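Histidine--tRNA ligase (Thermus thermophilus, PDB 1H4V) catalyses the ATP-dependent attachment of L-histidine to tRNA(His), releasing AMP and diphosphate, as a class II aminoacyl-tRNA synthetase working as a homodimer. Local coordinates at residues A[170-175]-A[201-206]; A[224-229]-A[253-258]; A[368-373]-A[381-386]; A[372-377]-A[397-402]. One frame throughout, in Å; residues are numbered along the deposited sequence.

Contact 1. Residues A[170-175]-A[201-206]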
# COMPACT_ATOMS: atom_id res chain seq x y z
N GLU A 170 -15.77 15.22 33.11
CA GLU A 170 -16.32 16.08 34.15
C GLU A 170 -15.39 17.30 34.27
O GLU A 170 -15.83 18.39 34.63
CB GLU A 170 -16.38 15.34 35.50
CG GLU A 170 -16.69 13.85 35.40
CD GLU A 170 -15.43 12.99 35.27
OE1 GLU A 170 -14.59 13.00 36.21
OE2 GLU A 170 -15.28 12.29 34.24
N ASP A 171 -14.11 17.08 33.99
CA ASP A 171 -13.13 18.16 34.04
C ASP A 171 -13.32 19.05 32.83
O ASP A 171 -13.17 20.27 32.90
CB ASP A 171 -11.70 17.60 34.02
CG ASP A 171 -11.42 16.64 35.17
OD1 ASP A 171 -12.01 16.81 36.25
OD2 ASP A 171 -10.60 15.72 34.98
N ARG A 172 -13.66 18.44 31.70
CA ARG A 172 -13.87 19.17 30.47
C ARG A 172 -15.16 19.99 30.55
O ARG A 172 -15.28 21.05 29.93
CB ARG A 172 -13.90 18.20 29.29
CG ARG A 172 -12.60 17.41 29.10
CD ARG A 172 -12.74 16.35 28.01
NE ARG A 172 -13.16 16.94 26.75
CZ ARG A 172 -12.34 17.42 25.83
NH1 ARG A 172 -11.03 17.38 26.02
NH2 ARG A 172 -12.83 17.97 24.72
N ALA A 173 -16.11 19.51 31.34
CA ALA A 173 -17.37 20.23 31.50
C ALA A 173 -17.11 21.55 32.23
O ALA A 173 -17.58 22.61 31.79
CB ALA A 173 -18.36 19.38 32.29
N ARG A 174 -16.37 21.50 33.33
CA ARG A 174 -16.05 22.71 34.08
C ARG A 174 -15.27 23.71 33.23
O ARG A 174 -15.56 24.91 33.25
CB ARG A 174 -15.25 22.38 35.34
CG ARG A 174 -16.05 21.66 36.42
CD ARG A 174 -15.17 21.27 37.60
NE ARG A 174 -15.93 20.65 38.68
CZ ARG A 174 -15.43 20.35 39.88
NH1 ARG A 174 -14.17 20.62 40.17
NH2 ARG A 174 -16.21 19.79 40.80
N TYR A 175 -14.29 23.22 32.49
CA TYR A 175 -13.48 24.09 31.66
C TYR A 175 -14.35 24.82 30.63
O TYR A 175 -14.17 26.01 30.39
CB TYR A 175 -12.39 23.29 30.95
CG TYR A 175 -11.41 24.14 30.19
CD1 TYR A 175 -10.60 25.07 30.86
CD2 TYR A 175 -11.25 24.00 28.82
CE1 TYR A 175 -9.66 25.84 30.17
CE2 TYR A 175 -10.33 24.77 28.12
CZ TYR A 175 -9.54 25.68 28.80
OH TYR A 175 -8.62 26.43 28.11
N ASN A 201 -19.99 23.72 22.16
CA ASN A 201 -18.72 23.17 22.62
C ASN A 201 -17.63 24.24 22.63
O ASN A 201 -16.87 24.37 21.67
CB ASN A 201 -18.30 22.01 21.72
CG ASN A 201 -17.08 21.27 22.23
OD1 ASN A 201 -16.54 20.39 21.56
ND2 ASN A 201 -16.64 21.62 23.44
N PRO A 202 -17.54 25.03 23.72
CA PRO A 202 -16.54 26.09 23.83
C PRO A 202 -15.09 25.67 23.54
O PRO A 202 -14.35 26.40 22.89
CB PRO A 202 -16.73 26.59 25.26
CG PRO A 202 -18.22 26.45 25.43
CD PRO A 202 -18.48 25.07 24.85
N MET A 203 -14.70 24.49 24.02
CA MET A 203 -13.33 24.01 23.79
C MET A 203 -12.95 23.90 22.32
O MET A 203 -11.76 23.89 21.98
CB MET A 203 -13.12 22.67 24.47
CG MET A 203 -12.91 22.77 25.96
SD MET A 203 -12.03 21.33 26.57
CE MET A 203 -13.40 20.22 26.85
N ARG A 204 -13.94 23.79 21.44
CA ARG A 204 -13.67 23.70 20.02
C ARG A 204 -13.11 25.02 19.50
O ARG A 204 -12.40 25.06 18.50
CB ARG A 204 -14.95 23.32 19.25
N ILE A 205 -13.43 26.11 20.19
CA ILE A 205 -12.94 27.42 19.78
C ILE A 205 -11.42 27.49 19.88
O ILE A 205 -10.77 28.25 19.16
CB ILE A 205 -13.56 28.56 20.64
CG1 ILE A 205 -15.08 28.57 20.47
CG2 ILE A 205 -12.98 29.91 20.22
CD1 ILE A 205 -15.78 29.65 21.29
N LEU A 206 -10.84 26.69 20.77
CA LEU A 206 -9.39 26.67 20.96
C LEU A 206 -8.71 25.85 19.86
O LEU A 206 -7.49 25.89 19.72
CB LEU A 206 -9.04 26.09 22.32
CG LEU A 206 -9.68 26.71 23.56
CD1 LEU A 206 -9.22 25.97 24.79
CD2 LEU A 206 -9.32 28.19 23.66
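Met203 reaches across to Arg172 and Tyr175 and touches a different group on each. The apolar packing on the tyrosine comes first. Met203 CG lies in the ring plane of Tyr175, 3.5 Å from its CD2. Leu206 CD1 comes to the edge farther out, 3.7 Å from Tyr175 CE2 and 3.4 Å from Tyr175 OH. The Tyr175 CG is anti to the backbone N (chi1 -173°), which swings the ring off helix 169-183 toward Met203 and Leu206. The sulfur adds a Met-aromatic contact. Met203 SD sits 4.9 Å from the Tyr175 ring centroid and 78° off the normal, so it too is at the edge.

The segments belong to helix 169-183 and to the loop after helix 192-200. The helix starts at the end of the first part of the catalytic region. The touching residues lie in the mainly helical stretch between the two parts, consistent with the insertion domain of histidyl-tRNA synthetases.

The second kind of contact is a methyl on a guanidinium. The Met203 chain bends at its last torsion and places CE over one face of the Arg172 guanidinium, toward the rim. Packing is tight here: CE of Met203 is 3.2 Å from NH2 of Arg172 and equally close to Arg172 CB. With an alanine at Arg172, the Met203 methyl would probably lose the flat group it lies on, and Arg259 O its NH2 donor.

Polar groups find partners outside the two segments. Arg172 NH2 bonds to Arg259 O, the Tyr175 hydroxyl to Arg223 O, and the backbone amide of Met203 to Asn176 OD1.

Contact 2. Residues A[224-229]-A[253-258]; sequences PMLDFL and LEPALV
Pro224 and Leu226 meet Pro255 in a small apolar contact between two loops near the surface of the protein. One loop precedes helix 231-246. The other leaves strand 251-253, an outermost strand of the large mixed sheet on which the class II catalytic domain is built. The contact therefore ties the chain returning from the helical insertion to the rim of the catalytic sheet.

Each loop has a compact local fold. Residues 225-227 form a short 3-10 segment, in which Asp227 N bonds to Pro224 O at 3.0 Å. Residues 254-257 form a type I beta turn, with Pro255 as its second residue and Leu257 N bonded to Glu254 O at 3.1 Å. Proline suits this position, because its ring fixes the phi the turn needs.

The two prolines lie side by side and point the same way. Pro224 CB is 3.6 Å from Pro255 CB, and Pro224 CG is almost as near to that same atom. Leu226 comes in at a slant. With CD1 anti to CA (chi2 -178°), it extends this methyl to the Pro255 ring. Leu226 CD1 rests 3.7 Å from Pro255 CA and just as close to Pro255 CB. Leu226 also packs on Ser164 of the neighbouring strand 160-165, so it bridges turn and sheet.

Glu254 points away from Pro224 and Leu226 and folds back on its own turn. Its OE2 accepts the N-H of Ala256 nearly along the C-O axis, at 3.2 Å with an N-H...O angle of 152°.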
# COMPACT_ATOMS: atom_id res chain seq x y z
N PRO A 224 -5.21 27.42 30.76
CA PRO A 224 -5.06 26.12 30.10
C PRO A 224 -5.94 25.02 30.71
O PRO A 224 -6.25 25.06 31.90
CB PRO A 224 -3.58 25.79 30.28
CG PRO A 224 -2.93 27.13 30.48
CD PRO A 224 -3.92 27.83 31.36
N MET A 225 -6.33 24.05 29.88
CA MET A 225 -7.14 22.92 30.34
C MET A 225 -6.37 22.15 31.42
O MET A 225 -6.96 21.40 32.20
CB MET A 225 -7.44 21.99 29.16
CG MET A 225 -8.17 20.69 29.50
SD MET A 225 -9.81 20.93 30.24
CE MET A 225 -9.73 19.77 31.60
N LEU A 226 -5.05 22.35 31.45
CA LEU A 226 -4.18 21.70 32.43
C LEU A 226 -4.53 22.13 33.83
O LEU A 226 -4.45 21.33 34.77
CB LEU A 226 -2.71 22.05 32.18
CG LEU A 226 -1.87 21.19 31.24
CD1 LEU A 226 -0.45 21.73 31.23
CD2 LEU A 226 -1.87 19.74 31.71
N ASP A 227 -4.92 23.39 33.99
CA ASP A 227 -5.28 23.93 35.30
C ASP A 227 -6.62 23.37 35.76
O ASP A 227 -7.06 23.64 36.87
CB ASP A 227 -5.37 25.46 35.25
CG ASP A 227 -4.04 26.12 34.90
OD1 ASP A 227 -4.03 27.35 34.71
OD2 ASP A 227 -3.00 25.41 34.83
N PHE A 228 -7.27 22.57 34.91
CA PHE A 228 -8.56 22.00 35.27
C PHE A 228 -8.59 20.47 35.38
O PHE A 228 -9.67 19.87 35.42
CB PHE A 228 -9.64 22.46 34.27
CG PHE A 228 -9.95 23.93 34.34
CD1 PHE A 228 -9.02 24.87 33.92
CD2 PHE A 228 -11.18 24.37 34.84
CE1 PHE A 228 -9.30 26.23 34.00
CE2 PHE A 228 -11.47 25.74 34.91
CZ PHE A 228 -10.53 26.66 34.49
N LEU A 229 -7.43 19.84 35.46
CA LEU A 229 -7.41 18.39 35.57
C LEU A 229 -7.99 17.93 36.90
O LEU A 229 -7.65 18.44 37.96
CB LEU A 229 -5.98 17.86 35.41
CG LEU A 229 -5.24 18.14 34.10
CD1 LEU A 229 -3.98 17.29 34.05
CD2 LEU A 229 -6.14 17.82 32.90
N LEU A 253 6.03 19.68 29.29
CA LEU A 253 4.60 19.82 29.49
C LEU A 253 4.16 21.00 28.62
O LEU A 253 4.78 22.07 28.66
CB LEU A 253 4.30 20.09 30.96
CG LEU A 253 3.30 19.13 31.63
CD1 LEU A 253 3.74 17.69 31.42
CD2 LEU A 253 3.20 19.45 33.11
N GLU A 254 3.12 20.81 27.82
CA GLU A 254 2.61 21.84 26.92
C GLU A 254 1.16 22.21 27.15
O GLU A 254 0.26 21.54 26.66
CB GLU A 254 2.74 21.40 25.46
CG GLU A 254 3.85 22.08 24.67
CD GLU A 254 3.62 23.57 24.46
OE1 GLU A 254 4.50 24.21 23.84
OE2 GLU A 254 2.58 24.11 24.91
N PRO A 255 0.90 23.30 27.90
CA PRO A 255 -0.48 23.71 28.16
C PRO A 255 -1.23 24.13 26.90
O PRO A 255 -2.46 24.21 26.90
CB PRO A 255 -0.32 24.85 29.17
CG PRO A 255 1.03 25.43 28.82
CD PRO A 255 1.86 24.19 28.59
N ALA A 256 -0.50 24.40 25.82
CA ALA A 256 -1.11 24.81 24.56
C ALA A 256 -1.66 23.64 23.74
O ALA A 256 -2.37 23.84 22.75
CB ALA A 256 -0.11 25.59 23.72
N LEU A 257 -1.33 22.42 24.15
CA LEU A 257 -1.80 21.23 23.45
C LEU A 257 -3.25 20.99 23.85
O LEU A 257 -3.53 20.75 25.03
CB LEU A 257 -0.97 20.02 23.83
CG LEU A 257 -0.34 19.20 22.71
CD1 LEU A 257 0.30 17.96 23.31
CD2 LEU A 257 -1.39 18.82 21.67
N VAL A 258 -4.17 21.04 22.90
CA VAL A 258 -5.57 20.85 23.22
C VAL A 258 -6.29 19.90 22.27
O VAL A 258 -5.87 19.70 21.13
CB VAL A 258 -6.33 22.20 23.24
CG1 VAL A 258 -7.69 22.02 23.89
CG2 VAL A 258 -5.53 23.24 23.99

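Contact 3. Residues A[368-373]-A[381-386]; sequences KGLEEA and AGFLGE
Helix 366-375 runs almost antiparallel to strand 380-384 where Ala373 faces Ala381. The axes of the short pieces 368-373 and 381-384 make an angle of 153° and approach to 8.7 Å. This is the return leg of a beta-alpha-beta crossover. The chain leaves strand 357-359, climbs the helix and comes back as strand 380-384, passing over strand 331-335 in the mixed sheet of the anticodon-binding domain. The backbones come nearest at Ala373 and Ala381, with 5.9 Å between their CA atoms.

Small side chains permit this approach. Ala373 CB meets Ala381 CB at 3.9 Å, methyl against methyl. One turn earlier in the helix, Leu370 straddles two strand residues. With CG anti to the backbone N (chi1 171°) and the chain bent at the next torsion (chi2 59°), Leu370 CD1 lies 4.2 Å from Ala381 CB. Leu370 CB meets the ring edge of Phe383 instead, in the ring plane, 3.9 Å from Phe383 CZ. Gly369 has no side chain; a CB there would point toward the strand, near Phe383 CE2.

Leu399, from the loop after strand 393-398, packs on Leu370, Ala373 and Ala381 and extends this apolar core. Every group that meets across the contact is hydrocarbon. Helix and strand are thus held by shape and exclusion of water, while the strand spends its backbone bonds on its neighbours in the sheet.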
# COMPACT_ATOMS: atom_id res chain seq x y z
N LYS A 368 29.51 1.09 -27.37
CA LYS A 368 28.35 1.87 -26.95
C LYS A 368 27.51 1.07 -25.96
O LYS A 368 27.01 1.60 -24.97
CB LYS A 368 27.49 2.25 -28.16
CG LYS A 368 28.29 2.81 -29.33
CD LYS A 368 29.13 4.01 -28.94
CE LYS A 368 29.99 4.47 -30.11
NZ LYS A 368 30.89 3.37 -30.59
N GLY A 369 27.35 -0.23 -26.22
CA GLY A 369 26.57 -1.07 -25.33
C GLY A 369 27.20 -1.11 -23.96
O GLY A 369 26.52 -0.96 -22.95
N LEU A 370 28.51 -1.34 -23.93
CA LEU A 370 29.26 -1.40 -22.68
C LEU A 370 29.08 -0.08 -21.95
O LEU A 370 28.99 -0.03 -20.73
CB LEU A 370 30.74 -1.65 -22.98
CG LEU A 370 31.68 -1.53 -21.79
CD1 LEU A 370 31.28 -2.53 -20.71
CD2 LEU A 370 33.11 -1.77 -22.25
N GLU A 371 29.02 0.98 -22.73
CA GLU A 371 28.84 2.33 -22.23
C GLU A 371 27.49 2.42 -21.51
O GLU A 371 27.37 3.03 -20.45
CB GLU A 371 28.90 3.29 -23.41
CG GLU A 371 29.29 4.72 -23.11
CD GLU A 371 29.73 5.46 -24.37
OE1 GLU A 371 28.92 5.58 -25.31
OE2 GLU A 371 30.90 5.91 -24.42
N GLU A 372 26.46 1.79 -22.09
CA GLU A 372 25.13 1.82 -21.49
C GLU A 372 25.06 0.99 -20.21
O GLU A 372 24.36 1.36 -19.27
CB GLU A 372 24.09 1.32 -22.50
CG GLU A 372 24.20 2.03 -23.83
CD GLU A 372 23.07 1.69 -24.79
OE1 GLU A 372 22.76 0.49 -24.94
OE2 GLU A 372 22.52 2.64 -25.40
N ALA A 373 25.80 -0.11 -20.17
CA ALA A 373 25.82 -0.96 -18.98
C ALA A 373 26.44 -0.21 -17.80
O ALA A 373 26.00 -0.36 -16.67
CB ALA A 373 26.61 -2.23 -19.26
N ALA A 381 28.16 -7.00 -17.98
CA ALA A 381 27.66 -6.61 -19.28
C ALA A 381 27.76 -7.91 -20.07
O ALA A 381 28.66 -8.71 -19.83
CB ALA A 381 28.54 -5.55 -19.90
N GLY A 382 26.82 -8.14 -20.98
CA GLY A 382 26.85 -9.36 -21.77
C GLY A 382 26.79 -9.00 -23.24
O GLY A 382 26.14 -8.02 -23.62
N PHE A 383 27.47 -9.77 -24.07
CA PHE A 383 27.46 -9.48 -25.49
C PHE A 383 27.06 -10.68 -26.31
O PHE A 383 27.58 -11.79 -26.12
CB PHE A 383 28.82 -8.96 -25.94
CG PHE A 383 29.23 -7.70 -25.25
CD1 PHE A 383 29.76 -7.73 -23.97
CD2 PHE A 383 29.06 -6.46 -25.87
CE1 PHE A 383 30.11 -6.55 -23.31
CE2 PHE A 383 29.40 -5.28 -25.22
CZ PHE A 383 29.92 -5.32 -23.94
N LEU A 384 26.12 -10.46 -27.23
CA LEU A 384 25.64 -11.52 -28.10
C LEU A 384 25.72 -11.09 -29.56
O LEU A 384 25.02 -10.18 -30.00
CB LEU A 384 24.20 -11.89 -27.76
CG LEU A 384 23.92 -12.60 -26.44
CD1 LEU A 384 22.41 -12.71 -26.26
CD2 LEU A 384 24.54 -13.99 -26.45
N GLY A 385 26.60 -11.75 -30.30
CA GLY A 385 26.76 -11.45 -31.70
C GLY A 385 26.70 -12.73 -32.50
O GLY A 385 26.46 -13.81 -31.95
N GLU A 386 26.94 -12.60 -33.80
CA GLU A 386 26.92 -13.73 -34.71
C GLU A 386 27.80 -14.86 -34.19
O GLU A 386 27.38 -16.02 -34.19
CB GLU A 386 27.42 -13.27 -36.07
CG GLU A 386 27.11 -14.22 -37.20
CD GLU A 386 27.57 -13.69 -38.53
OE1 GLU A 386 27.18 -14.28 -39.56
OE2 GLU A 386 28.32 -12.68 -38.56

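Contact 4. Residues A[372-377]-A[397-402]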
# COMPACT_ATOMS: atom_id res chain seq x y z
N GLU A 372 26.46 1.79 -22.09
CA GLU A 372 25.13 1.82 -21.49
C GLU A 372 25.06 0.99 -20.21
O GLU A 372 24.36 1.36 -19.27
CB GLU A 372 24.09 1.32 -22.50
CG GLU A 372 24.20 2.03 -23.83
CD GLU A 372 23.07 1.69 -24.79
OE1 GLU A 372 22.76 0.49 -24.94
OE2 GLU A 372 22.52 2.64 -25.40
N ALA A 373 25.80 -0.11 -20.17
CA ALA A 373 25.82 -0.96 -18.98
C ALA A 373 26.44 -0.21 -17.80
O ALA A 373 26.00 -0.36 -16.67
CB ALA A 373 26.61 -2.23 -19.26
N LEU A 374 27.46 0.60 -18.07
CA LEU A 374 28.12 1.38 -17.02
C LEU A 374 27.15 2.41 -16.44
O LEU A 374 27.05 2.57 -15.23
CB LEU A 374 29.34 2.14 -17.56
CG LEU A 374 30.75 1.53 -17.54
CD1 LEU A 374 30.95 0.81 -16.21
CD2 LEU A 374 30.95 0.57 -18.70
N LYS A 375 26.44 3.09 -17.33
CA LYS A 375 25.50 4.11 -16.92
C LYS A 375 24.35 3.52 -16.09
O LYS A 375 23.85 4.16 -15.17
CB LYS A 375 24.95 4.83 -18.16
N ARG A 376 23.96 2.30 -16.41
CA ARG A 376 22.86 1.63 -15.72
C ARG A 376 23.34 0.92 -14.46
O ARG A 376 22.54 0.31 -13.74
CB ARG A 376 22.18 0.66 -16.68
CG ARG A 376 21.77 1.35 -17.99
CD ARG A 376 21.22 0.38 -19.02
NE ARG A 376 19.79 0.16 -18.87
CZ ARG A 376 18.86 0.70 -19.65
NH1 ARG A 376 19.20 1.50 -20.64
NH2 ARG A 376 17.58 0.44 -19.42
N GLY A 377 24.64 1.01 -14.20
CA GLY A 377 25.20 0.40 -13.01
C GLY A 377 25.12 -1.12 -12.94
O GLY A 377 24.96 -1.69 -11.86
N LYS A 397 31.47 -9.55 -19.08
CA LYS A 397 32.51 -8.65 -18.65
C LYS A 397 32.13 -8.04 -17.31
O LYS A 397 31.16 -7.28 -17.22
CB LYS A 397 32.71 -7.53 -19.67
CG LYS A 397 33.86 -6.59 -19.33
CD LYS A 397 33.95 -5.44 -20.32
CE LYS A 397 35.27 -4.70 -20.18
NZ LYS A 397 36.41 -5.63 -20.44
N ARG A 398 32.87 -8.39 -16.26
CA ARG A 398 32.59 -7.83 -14.96
C ARG A 398 33.04 -6.38 -15.07
O ARG A 398 34.23 -6.09 -15.16
CB ARG A 398 33.36 -8.57 -13.87
CG ARG A 398 33.01 -8.12 -12.47
CD ARG A 398 33.48 -9.11 -11.41
NE ARG A 398 33.05 -8.71 -10.07
CZ ARG A 398 31.78 -8.52 -9.72
NH1 ARG A 398 30.81 -8.69 -10.61
NH2 ARG A 398 31.47 -8.16 -8.49
N LEU A 399 32.08 -5.46 -15.08
CA LEU A 399 32.37 -4.05 -15.23
C LEU A 399 33.37 -3.49 -14.22
O LEU A 399 34.31 -2.80 -14.60
CB LEU A 399 31.07 -3.23 -15.21
CG LEU A 399 30.02 -3.58 -16.27
CD1 LEU A 399 28.97 -2.49 -16.32
CD2 LEU A 399 30.66 -3.70 -17.63
N ALA A 400 33.16 -3.79 -12.94
CA ALA A 400 34.04 -3.30 -11.89
C ALA A 400 35.52 -3.69 -12.02
O ALA A 400 36.40 -2.92 -11.62
CB ALA A 400 33.52 -3.75 -10.53
N THR A 401 35.81 -4.86 -12.58
CA THR A 401 37.20 -5.29 -12.72
C THR A 401 37.68 -5.43 -14.16
O THR A 401 38.86 -5.68 -14.39
CB THR A 401 37.44 -6.63 -12.00
OG1 THR A 401 36.83 -7.69 -12.74
CG2 THR A 401 36.86 -6.58 -10.58
N GLY A 402 36.78 -5.28 -15.12
CA GLY A 402 37.16 -5.40 -16.52
C GLY A 402 37.35 -6.82 -17.02
O GLY A 402 37.50 -7.04 -18.22
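Leu399 carries this contact with Ala373 and Leu374, and it stands at the start of a beta-hairpin turn. The turn joins strands 393-398 and 404-408 at the margin of the anticodon-binding sheet. Its target is the last turn of helix 366-375, which closes with a Schellman motif at Gly377. That glycine has a phi of +64°, and its N bonds back to Leu374 O at 3.1 Å.

From the backbone, the Leu399 side chain heads straight for the helix. Leu399 CB comes first, 4.2 Å from Leu374 CD1. CG lies anti to the carbonyl carbon (chi1 -58°), which aims the branch at the helix. There the two methyls part. CD2 is the branch turned to strand 380-384. Leu399 CD1, anti to CA, touches the helix backbone itself, 3.7 Å from Ala373 O. It is nearly as close to Ala373 CB, so it lies against both backbone and side chain of that residue. Leu374 closes the outer side, with its CD1 at 3.9 Å from Leu399 CD1. The two leucines meet at a slant, and Leu374 is exposed.

Nearby, Arg376 packs on Pro99 of the second subunit, which places this helix end close to the dimer partner. The hairpin turn is held from within. Gly402 N bonds to Arg398 O at 2.7 Å. Lys397 NZ bridges back to Gly402 O at 2.8 Å, tilted 25° from the carbonyl plane.

In the fold
The four contacts fall into two pairs at opposite sides of the chain's centre. Contacts 1 and 2 come first in sequence, one after the other. Their centres are 12 Å apart, and they touch where Met225 and Phe228 pack on Asp171 and Tyr175, so the two contacts pack against each other. Contacts 3 and 4 follow in the anticodon-binding domain. They start from the same helix, 366-375, share Glu372 and Ala373, and reach neighbouring strands 380-384 and 393-398, with centres 10 Å apart. Between the pairs, centres lie about 61 to 72 Å apart. Each pair thus lies within one domain, the first in the catalytic part with its insertion, the second in the anticodon-binding domain.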